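Local coordinates for 5-formaminoimidazole-4-carboxamide-1-(beta)-D-ribofuranosyl 5'-monophosphate synthetase (Methanocaldococcus jannaschii, PDB 2R7L), which catalyses the ATP- and formate-dependent, folate-free formylation of AICAR to FAICAR in purine biosynthesis, as a homohexameric ligase of the ATP-grasp superfamily, at residues 289-297 with 308-316; 130-138 with 274-285. All coordinates share one frame; numbering follows the deposited sequence.

Contact 1 of 2, residues 289-297 with 308-316; sequences GMIGPFCLQ and VFEMSARVD. With ATP (adenosine-5'-triphosphate), chain E.
Gln297 and Glu310 face each other as an antiparallel hydrogen-bonded pair, with Gln297 N giving its hydrogen to Glu310 O at 3.0 Å. The backbone O of Gln297 accepts from Phe309 N at 3.0 Å and, weakly, from Glu310 N. One residue thus answers two, a classic beta bulge. Beyond the backbone, the Gln297 side chain runs extended past CG and its NE2 donates to ATP O1B at 2.9 Å in a bond close to straight (168°). Gln297 and Glu310 are both predicted magnesium ligands, and their side chains lie alongside one another, amide and carboxylate planes 35° apart; Glu310 OE2 also accepts from Met311 N. Farther along, Ser312 N binds Cys295 O at 3.0 Å, with a weak return bond. These are the last two strands of the five-stranded antiparallel sheet in the ATP-grasp fold, joined as a hairpin whose bulge lies beside the nucleotide. Phe309 sets one ring face over Gln297 O and CB, the latter a CH-pi contact 4.2 Å from the centroid, and approaches the ribose obliquely. A serine in place of Phe309 would probably leave a gap between Gln297 and the nucleotide, with the ribose losing an apolar neighbour. With SG anti to the backbone N (chi1 177°), Cys295 brings that sulfur to 3.7 Å from Asp316 CB; the Asp316 carboxylate is hydrogen-bonded to Gly318 N and salt-bridged to Arg228. Leu296 CD2 touches Met311 CB at 4.0 Å, and Met290 CE reaches Ala313 CB at 3.7 Å.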
loop_
_atom_site.group_PDB
_atom_site.type_symbol
_atom_site.label_atom_id
_atom_site.label_comp_id
_atom_site.label_asym_id
_atom_site.label_seq_id
_atom_site.Cartn_x
_atom_site.Cartn_y
_atom_site.Cartn_z
ATOM N N GLY A 289 2.135 34.402 13.444
ATOM C CA GLY A 289 1.020 34.285 12.511
ATOM C C GLY A 289 0.290 32.966 12.655
ATOM O O GLY A 289 0.155 32.435 13.761
ATOM N N MET A 290 -0.184 32.438 11.531
ATOM C CA MET A 290 -0.868 31.148 11.517
ATOM C C MET A 290 0.160 30.030 11.613
ATOM O O MET A 290 1.198 30.076 10.956
ATOM C CB MET A 290 -1.685 30.991 10.232
ATOM C CG MET A 290 -2.619 32.163 9.948
ATOM S SD MET A 290 -4.244 32.040 10.721
ATOM C CE MET A 290 -3.955 30.904 12.073
ATOM N N ILE A 291 -0.121 29.035 12.444
ATOM C CA ILE A 291 0.759 27.875 12.543
ATOM C C ILE A 291 -0.062 26.603 12.403
ATOM O O ILE A 291 -0.882 26.280 13.261
ATOM C CB ILE A 291 1.553 27.861 13.874
ATOM C CG1 ILE A 291 2.388 29.141 14.026
ATOM C CG2 ILE A 291 2.436 26.624 13.967
ATOM C CD1 ILE A 291 3.457 29.330 12.970
ATOM N N GLY A 292 0.148 25.886 11.305
ATOM C CA GLY A 292 -0.567 24.647 11.080
ATOM C C GLY A 292 -1.937 24.845 10.457
ATOM O O GLY A 292 -2.090 25.616 9.504
ATOM N N PRO A 293 -2.942 24.138 10.990
ATOM C CA PRO A 293 -4.281 24.135 10.418
ATOM C C PRO A 293 -5.047 25.444 10.613
ATOM O O PRO A 293 -5.067 26.006 11.717
ATOM C CB PRO A 293 -4.978 23.004 11.174
ATOM C CG PRO A 293 -4.273 22.927 12.476
ATOM C CD PRO A 293 -2.843 23.277 12.184
ATOM N N PHE A 294 -5.654 25.926 9.530
ATOM C CA PHE A 294 -6.640 27.005 9.602
ATOM C C PHE A 294 -7.684 26.853 8.506
ATOM O O PHE A 294 -7.421 26.264 7.452
ATOM C CB PHE A 294 -5.992 28.397 9.564
ATOM C CG PHE A 294 -5.403 28.777 8.231
ATOM C CD1 PHE A 294 -6.168 29.437 7.283
ATOM C CD2 PHE A 294 -4.073 28.513 7.944
ATOM C CE1 PHE A 294 -5.626 29.810 6.060
ATOM C CE2 PHE A 294 -3.521 28.887 6.718
ATOM C CZ PHE A 294 -4.300 29.539 5.781
ATOM N N CYS A 295 -8.868 27.392 8.769
ATOM C CA CYS A 295 -10.028 27.173 7.916
ATOM C C CYS A 295 -10.691 28.493 7.545
ATOM O O CYS A 295 -10.901 29.352 8.410
ATOM C CB CYS A 295 -11.026 26.285 8.659
ATOM S SG CYS A 295 -12.579 25.966 7.802
ATOM N N LEU A 296 -10.994 28.657 6.263
ATOM C CA LEU A 296 -11.868 29.739 5.806
ATOM C C LEU A 296 -13.241 29.160 5.489
ATOM O O LEU A 296 -13.374 28.298 4.614
ATOM C CB LEU A 296 -11.300 30.439 4.566
ATOM C CG LEU A 296 -10.013 31.248 4.774
ATOM C CD1 LEU A 296 -9.674 32.017 3.532
ATOM C CD2 LEU A 296 -10.134 32.185 5.961
ATOM N N GLN A 297 -14.257 29.625 6.206
ATOM C CA GLN A 297 -15.628 29.170 5.981
ATOM C C GLN A 297 -16.323 30.154 5.058
ATOM O O GLN A 297 -16.613 31.281 5.441
ATOM C CB GLN A 297 -16.374 29.060 7.302
ATOM C CG GLN A 297 -15.750 28.067 8.254
ATOM C CD GLN A 297 -16.067 28.368 9.689
ATOM O OE1 GLN A 297 -15.208 28.831 10.437
ATOM N NE2 GLN A 297 -17.311 28.116 10.091
ATOM N N VAL A 308 -16.043 35.057 2.814
ATOM C CA VAL A 308 -15.823 34.323 4.053
ATOM C C VAL A 308 -16.567 34.927 5.239
ATOM O O VAL A 308 -16.351 36.078 5.623
ATOM C CB VAL A 308 -14.306 34.039 4.336
ATOM C CG1 VAL A 308 -13.431 34.780 3.367
ATOM C CG2 VAL A 308 -13.937 34.373 5.768
ATOM N N PHE A 309 -17.465 34.129 5.804
ATOM C CA PHE A 309 -18.325 34.578 6.874
ATOM C C PHE A 309 -17.782 34.134 8.218
ATOM O O PHE A 309 -18.255 34.576 9.266
ATOM C CB PHE A 309 -19.741 34.040 6.667
ATOM C CG PHE A 309 -19.837 32.534 6.691
ATOM C CD1 PHE A 309 -19.953 31.855 7.895
ATOM C CD2 PHE A 309 -19.844 31.803 5.508
ATOM C CE1 PHE A 309 -20.061 30.468 7.930
ATOM C CE2 PHE A 309 -19.954 30.412 5.530
ATOM C CZ PHE A 309 -20.063 29.747 6.744
ATOM N N GLU A 310 -16.795 33.246 8.186
ATOM C CA GLU A 310 -16.146 32.780 9.405
ATOM C C GLU A 310 -14.755 32.218 9.123
ATOM O O GLU A 310 -14.381 32.005 7.968
ATOM C CB GLU A 310 -17.006 31.740 10.124
ATOM C CG GLU A 310 -17.872 32.309 11.238
ATOM C CD GLU A 310 -17.059 32.919 12.375
ATOM O OE1 GLU A 310 -17.640 33.670 13.186
ATOM O OE2 GLU A 310 -15.843 32.647 12.467
ATOM N N MET A 311 -13.997 31.991 10.190
ATOM C CA MET A 311 -12.675 31.395 10.089
ATOM C C MET A 311 -12.251 30.792 11.419
ATOM O O MET A 311 -12.811 31.120 12.469
ATOM C CB MET A 311 -11.648 32.435 9.658
ATOM C CG MET A 311 -11.345 33.457 10.732
ATOM S SD MET A 311 -9.716 34.203 10.528
ATOM C CE MET A 311 -8.692 32.992 11.365
ATOM N N SER A 312 -11.262 29.900 11.364
ATOM C CA SER A 312 -10.657 29.332 12.564
ATOM C C SER A 312 -9.143 29.470 12.460
ATOM O O SER A 312 -8.593 29.538 11.357
ATOM C CB SER A 312 -11.036 27.866 12.717
ATOM O OG SER A 312 -12.442 27.704 12.652
ATOM N N ALA A 313 -8.473 29.525 13.606
ATOM C CA ALA A 313 -7.027 29.714 13.631
ATOM C C ALA A 313 -6.352 28.416 14.053
ATOM O O ALA A 313 -5.127 28.330 14.140
ATOM C CB ALA A 313 -6.655 30.850 14.567
ATOM N N ARG A 314 -7.175 27.413 14.332
ATOM C CA ARG A 314 -6.697 26.061 14.556
ATOM C C ARG A 314 -7.547 25.094 13.728
ATOM O O ARG A 314 -8.205 25.508 12.777
ATOM C CB ARG A 314 -6.712 25.716 16.044
ATOM C CG ARG A 314 -7.852 26.340 16.808
ATOM C CD ARG A 314 -9.159 25.713 16.420
ATOM N NE ARG A 314 -10.282 26.435 16.998
ATOM C CZ ARG A 314 -11.545 26.044 16.899
ATOM N NH1 ARG A 314 -12.508 26.766 17.458
ATOM N NH2 ARG A 314 -11.840 24.928 16.243
ATOM N N VAL A 315 -7.539 23.816 14.079
ATOM C CA VAL A 315 -8.216 22.821 13.258
ATOM C C VAL A 315 -9.735 22.970 13.358
ATOM O O VAL A 315 -10.275 23.069 14.453
ATOM C CB VAL A 315 -7.762 21.381 13.611
ATOM C CG1 VAL A 315 -8.198 20.992 15.027
ATOM C CG2 VAL A 315 -8.260 20.378 12.569
ATOM N N ASP A 316 -10.401 23.010 12.202
ATOM C CA ASP A 316 -11.859 23.090 12.122
ATOM C C ASP A 316 -12.501 21.699 12.083
ATOM O O ASP A 316 -11.940 20.756 11.512
ATOM C CB ASP A 316 -12.275 23.902 10.889
ATOM C CG ASP A 316 -13.790 23.960 10.704
ATOM O OD1 ASP A 316 -14.403 24.956 11.138
ATOM O OD2 ASP A 316 -14.368 23.006 10.138
HETATM P PG ATP E . -19.972 26.486 13.393
HETATM O O1G ATP E . -18.770 26.293 14.290
HETATM O O2G ATP E . -19.654 26.471 11.911
HETATM O O3G ATP E . -21.155 25.628 13.777
HETATM P PB ATP E . -19.666 29.314 13.212
HETATM O O1B ATP E . -18.324 28.905 12.656
HETATM O O2B ATP E . -19.703 30.340 14.323
HETATM O O3B ATP E . -20.464 27.999 13.717
HETATM P PA ATP E . -21.794 30.858 12.040
HETATM O O1A ATP E . -21.328 32.240 11.662
HETATM O O2A ATP E . -22.557 30.593 13.309
HETATM O O3A ATP E . -20.521 29.856 11.952
HETATM O "O5'" ATP E . -22.685 30.324 10.821
HETATM C "C5'" ATP E . -23.564 29.230 11.025
HETATM C "C4'" ATP E . -24.257 28.941 9.704
HETATM O "O4'" ATP E . -25.117 30.028 9.343
HETATM C "C3'" ATP E . -23.283 28.798 8.549
HETATM O "O3'" ATP E . -22.784 27.462 8.429
HETATM C "C2'" ATP E . -24.120 29.211 7.354
HETATM O "O2'" ATP E . -24.870 28.099 6.865
HETATM C "C1'" ATP E . -25.089 30.237 7.928
HETATM N N9 ATP E . -24.527 31.577 7.673
HETATM C C8 ATP E . -23.649 32.209 8.476
HETATM N N7 ATP E . -23.309 33.417 7.964
HETATM C C5 ATP E . -23.994 33.578 6.816
HETATM C C6 ATP E . -24.106 34.635 5.787
HETATM N N6 ATP E . -23.400 35.788 5.881
HETATM N N1 ATP E . -24.924 34.396 4.743
HETATM C C2 ATP E . -25.628 33.247 4.633
HETATM N N3 ATP E . -25.580 32.254 5.535
HETATM C C4 ATP E . -24.785 32.353 6.621
HETATM O O HOH W 1 -3.218 26.117 14.600
#

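Contact 2 of 2, residues 130-138 with 274-285; sequences KLLREAGLR and MGDKLVAKAKEL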
loop_
_atom_site.group_PDB
_atom_site.type_symbol
_atom_site.label_atom_id
_atom_site.label_comp_id
_atom_site.label_asym_id
_atom_site.label_seq_id
_atom_site.Cartn_x
_atom_site.Cartn_y
_atom_site.Cartn_z
ATOM N N LYS A 130 -11.142 42.335 11.548
ATOM C CA LYS A 130 -9.948 43.151 11.344
ATOM C C LYS A 130 -8.952 42.380 10.487
ATOM O O LYS A 130 -8.467 42.881 9.469
ATOM C CB LYS A 130 -9.326 43.511 12.697
ATOM C CG LYS A 130 -8.060 44.352 12.624
ATOM C CD LYS A 130 -7.666 44.844 14.015
ATOM C CE LYS A 130 -6.322 45.558 14.004
ATOM N NZ LYS A 130 -6.256 46.635 12.974
ATOM N N LEU A 131 -8.669 41.150 10.899
ATOM C CA LEU A 131 -7.745 40.280 10.172
ATOM C C LEU A 131 -8.165 40.069 8.714
ATOM O O LEU A 131 -7.378 40.295 7.789
ATOM C CB LEU A 131 -7.619 38.937 10.900
ATOM C CG LEU A 131 -6.717 37.844 10.316
ATOM C CD1 LEU A 131 -5.354 38.383 9.878
ATOM C CD2 LEU A 131 -6.558 36.740 11.342
ATOM N N LEU A 132 -9.410 39.645 8.516
ATOM C CA LEU A 132 -9.915 39.324 7.180
ATOM C C LEU A 132 -10.012 40.546 6.293
ATOM O O LEU A 132 -9.718 40.486 5.097
ATOM C CB LEU A 132 -11.290 38.661 7.281
ATOM C CG LEU A 132 -11.327 37.320 8.017
ATOM C CD1 LEU A 132 -12.754 36.966 8.409
ATOM C CD2 LEU A 132 -10.693 36.207 7.172
ATOM N N ARG A 133 -10.441 41.656 6.888
ATOM C CA ARG A 133 -10.532 42.927 6.181
ATOM C C ARG A 133 -9.145 43.392 5.772
ATOM O O ARG A 133 -8.915 43.748 4.616
ATOM C CB ARG A 133 -11.223 43.980 7.061
ATOM C CG ARG A 133 -10.988 45.429 6.630
ATOM C CD ARG A 133 -11.894 46.408 7.380
ATOM N NE ARG A 133 -11.870 46.222 8.833
ATOM C CZ ARG A 133 -10.973 46.774 9.645
ATOM N NH1 ARG A 133 -10.010 47.547 9.149
ATOM N NH2 ARG A 133 -11.036 46.548 10.954
ATOM N N GLU A 134 -8.215 43.373 6.722
ATOM C CA GLU A 134 -6.844 43.806 6.451
ATOM C C GLU A 134 -6.092 42.868 5.508
ATOM O O GLU A 134 -5.265 43.312 4.709
ATOM C CB GLU A 134 -6.069 43.985 7.752
ATOM C CG GLU A 134 -6.565 45.140 8.595
ATOM C CD GLU A 134 -5.517 45.628 9.564
ATOM O OE1 GLU A 134 -4.373 45.883 9.120
ATOM O OE2 GLU A 134 -5.837 45.756 10.764
ATOM N N ALA A 135 -6.390 41.573 5.592
ATOM C CA ALA A 135 -5.816 40.603 4.661
ATOM C C ALA A 135 -6.328 40.850 3.251
ATOM O O ALA A 135 -5.712 40.432 2.270
ATOM C CB ALA A 135 -6.140 39.186 5.103
ATOM N N GLY A 136 -7.470 41.526 3.150
ATOM C CA GLY A 136 -8.053 41.833 1.848
ATOM C C GLY A 136 -9.007 40.755 1.372
ATOM O O GLY A 136 -9.110 40.488 0.175
ATOM N N LEU A 137 -9.711 40.131 2.308
ATOM C CA LEU A 137 -10.659 39.072 1.950
ATOM C C LEU A 137 -12.110 39.561 1.930
ATOM O O LEU A 137 -12.541 40.289 2.823
ATOM C CB LEU A 137 -10.516 37.878 2.900
ATOM C CG LEU A 137 -9.164 37.156 2.877
ATOM C CD1 LEU A 137 -9.179 35.966 3.811
ATOM C CD2 LEU A 137 -8.826 36.719 1.473
ATOM N N ARG A 138 -12.854 39.154 0.905
ATOM C CA ARG A 138 -14.280 39.441 0.821
ATOM C C ARG A 138 -15.007 38.890 2.033
ATOM O O ARG A 138 -14.822 37.731 2.398
ATOM C CB ARG A 138 -14.882 38.832 -0.441
ATOM C CG ARG A 138 -14.394 39.455 -1.722
ATOM C CD ARG A 138 -15.092 38.848 -2.920
ATOM N NE ARG A 138 -14.597 39.405 -4.176
ATOM C CZ ARG A 138 -13.686 38.826 -4.953
ATOM N NH1 ARG A 138 -13.163 37.656 -4.609
ATOM N NH2 ARG A 138 -13.302 39.417 -6.079
ATOM N N MET A 274 -6.348 33.492 -1.196
ATOM C CA MET A 274 -7.008 33.826 0.058
ATOM C C MET A 274 -6.207 33.320 1.236
ATOM O O MET A 274 -6.043 34.017 2.247
ATOM C CB MET A 274 -8.416 33.224 0.110
ATOM C CG MET A 274 -9.396 33.830 -0.878
ATOM S SD MET A 274 -10.897 32.837 -1.012
ATOM C CE MET A 274 -11.582 33.009 0.631
ATOM N N GLY A 275 -5.730 32.087 1.121
ATOM C CA GLY A 275 -4.875 31.504 2.156
ATOM C C GLY A 275 -3.566 32.270 2.283
ATOM O O GLY A 275 -3.123 32.580 3.384
ATOM N N ASP A 276 -2.959 32.601 1.150
ATOM C CA ASP A 276 -1.695 33.336 1.169
ATOM C C ASP A 276 -1.851 34.692 1.860
ATOM O O ASP A 276 -1.018 35.069 2.685
ATOM C CB ASP A 276 -1.145 33.501 -0.252
ATOM C CG ASP A 276 -0.591 32.197 -0.820
ATOM O OD1 ASP A 276 -0.465 31.225 -0.046
ATOM O OD2 ASP A 276 -0.276 32.144 -2.031
ATOM N N LYS A 277 -2.933 35.404 1.544
ATOM C CA LYS A 277 -3.178 36.732 2.116
ATOM C C LYS A 277 -3.448 36.686 3.608
ATOM O O LYS A 277 -2.892 37.477 4.367
ATOM C CB LYS A 277 -4.347 37.423 1.410
ATOM C CG LYS A 277 -4.055 37.864 -0.005
ATOM C CD LYS A 277 -5.296 38.500 -0.608
ATOM C CE LYS A 277 -5.029 39.066 -1.984
ATOM N NZ LYS A 277 -6.268 39.666 -2.542
ATOM N N LEU A 278 -4.308 35.770 4.035
ATOM C CA LEU A 278 -4.597 35.626 5.460
ATOM C C LEU A 278 -3.320 35.386 6.251
ATOM O O LEU A 278 -3.136 35.930 7.342
ATOM C CB LEU A 278 -5.589 34.483 5.708
ATOM C CG LEU A 278 -5.949 34.263 7.180
ATOM C CD1 LEU A 278 -6.695 35.473 7.736
ATOM C CD2 LEU A 278 -6.776 33.013 7.371
ATOM N N VAL A 279 -2.440 34.565 5.687
ATOM C CA VAL A 279 -1.186 34.193 6.336
ATOM C C VAL A 279 -0.203 35.365 6.405
ATOM O O VAL A 279 0.388 35.622 7.452
ATOM C CB VAL A 279 -0.556 32.953 5.641
ATOM C CG1 VAL A 279 0.969 32.970 5.727
ATOM C CG2 VAL A 279 -1.138 31.675 6.238
ATOM N N ALA A 280 -0.049 36.075 5.292
ATOM C CA ALA A 280 0.850 37.220 5.222
ATOM C C ALA A 280 0.459 38.328 6.198
ATOM O O ALA A 280 1.326 38.953 6.806
ATOM C CB ALA A 280 0.925 37.756 3.792
ATOM N N LYS A 281 -0.841 38.563 6.368
ATOM C CA LYS A 281 -1.290 39.603 7.290
ATOM C C LYS A 281 -1.196 39.164 8.744
ATOM O O LYS A 281 -0.841 39.960 9.610
ATOM C CB LYS A 281 -2.716 40.074 6.968
ATOM C CG LYS A 281 -3.192 41.265 7.829
ATOM C CD LYS A 281 -2.345 42.535 7.614
ATOM C CE LYS A 281 -2.391 42.996 6.157
ATOM N NZ LYS A 281 -1.433 44.105 5.848
ATOM N N ALA A 282 -1.515 37.903 9.017
ATOM C CA ALA A 282 -1.478 37.390 10.390
ATOM C C ALA A 282 -0.049 37.366 10.936
ATOM O O ALA A 282 0.166 37.413 12.148
ATOM C CB ALA A 282 -2.099 36.008 10.463
ATOM N N LYS A 283 0.925 37.290 10.035
ATOM C CA LYS A 283 2.328 37.409 10.424
ATOM C C LYS A 283 2.596 38.789 11.032
ATOM O O LYS A 283 3.258 38.902 12.064
ATOM C CB LYS A 283 3.243 37.167 9.224
ATOM C CG LYS A 283 3.455 35.696 8.892
ATOM C CD LYS A 283 4.255 35.526 7.611
ATOM C CE LYS A 283 4.589 34.062 7.367
ATOM N NZ LYS A 283 4.813 33.804 5.921
ATOM N N GLU A 284 2.065 39.827 10.387
ATOM C CA GLU A 284 2.202 41.207 10.857
ATOM C C GLU A 284 1.411 41.470 12.133
ATOM O O GLU A 284 1.925 42.074 13.071
ATOM C CB GLU A 284 1.748 42.188 9.776
ATOM C CG GLU A 284 2.509 42.095 8.470
ATOM C CD GLU A 284 1.883 42.951 7.391
ATOM O OE1 GLU A 284 0.882 43.631 7.694
ATOM O OE2 GLU A 284 2.381 42.947 6.243
ATOM N N LEU A 285 0.162 41.009 12.170
ATOM C CA LEU A 285 -0.740 41.340 13.270
ATOM C C LEU A 285 -0.573 40.475 14.515
ATOM O O LEU A 285 -0.790 40.952 15.634
ATOM C CB LEU A 285 -2.203 41.311 12.808
ATOM C CG LEU A 285 -2.598 42.121 11.566
ATOM C CD1 LEU A 285 -4.115 42.084 11.378
ATOM C CD2 LEU A 285 -2.096 43.561 11.641
#
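Leu131 drops into a hole framed by Leu278, Lys281, Ala282 and Leu285, a knob-into-hole fit in which its CG comes within 3.5 Å of Leu278 CD1. The two leucines share a conformation, with CG anti to the backbone N in each, yet their side chains cross at about a right angle, and one methyl of Leu278 meets CG and both methyls of Leu131. Leu132 CD2 also reaches Leu278 CD1, at 4.1 Å.

Ala135 illustrates how a small residue lets helices close up: its CA lies 5.2 Å from that of Leu278, and its CB rests against Lys277 O and Leu278 CA. The two lysines beside it differ in shape. Lys277 is extended beyond CG and lays CB and CD along Ala135 O, at 3.4 Å for CB. Lys281 instead folds at chi2 and chi3 (63° and 60°), curling over the backbone until CE is 3.2 Å from Glu134 O, while NZ pairs with Glu284 OE1 at 3.0 Å. Its methylenes thereby pack across Glu134 CB.

Positive phi at Gly136, the bond from Leu137 N to Leu132 O and a weak one from Gly136 N to Arg133 O end helix 125-135 in a Schellman motif. The chain then carries Leu137 CD2 to 3.8 Å from Met274 CG.

No hydrogen bond joins the segments; the axes of helix segments 130-135 and 274-285 pass 8.8 Å apart, their directions 114° apart. Helix 268-285 rests on the sheet, Leu278 packing on Phe294 and Leu296 of strand 292-300, and Leu132 reaches strand 306-312 at Val308 and Met311.

Contact 2 forms a second layer over the apolar face of contact 1, and their centres lie 11 Å apart. Helix 268-285 leads along the chain into strand 292-300 and packs back on it: Leu278 CD2 meets Phe294 CD1 at 3.6 Å, and Met274 CE meets Leu296 CD1 at the same distance. A probable backbone hydrogen bond, Val308 N to Arg138 O at 3.0 Å, ties the end of segment 130-138 to the hairpin just before the bulge. The layers differ in their relation to the nucleotide: contact 1 touches ATP directly, whereas the Leu132 side chain in contact 2 stays about 10 Å from it and about 7 Å from that of Glu310.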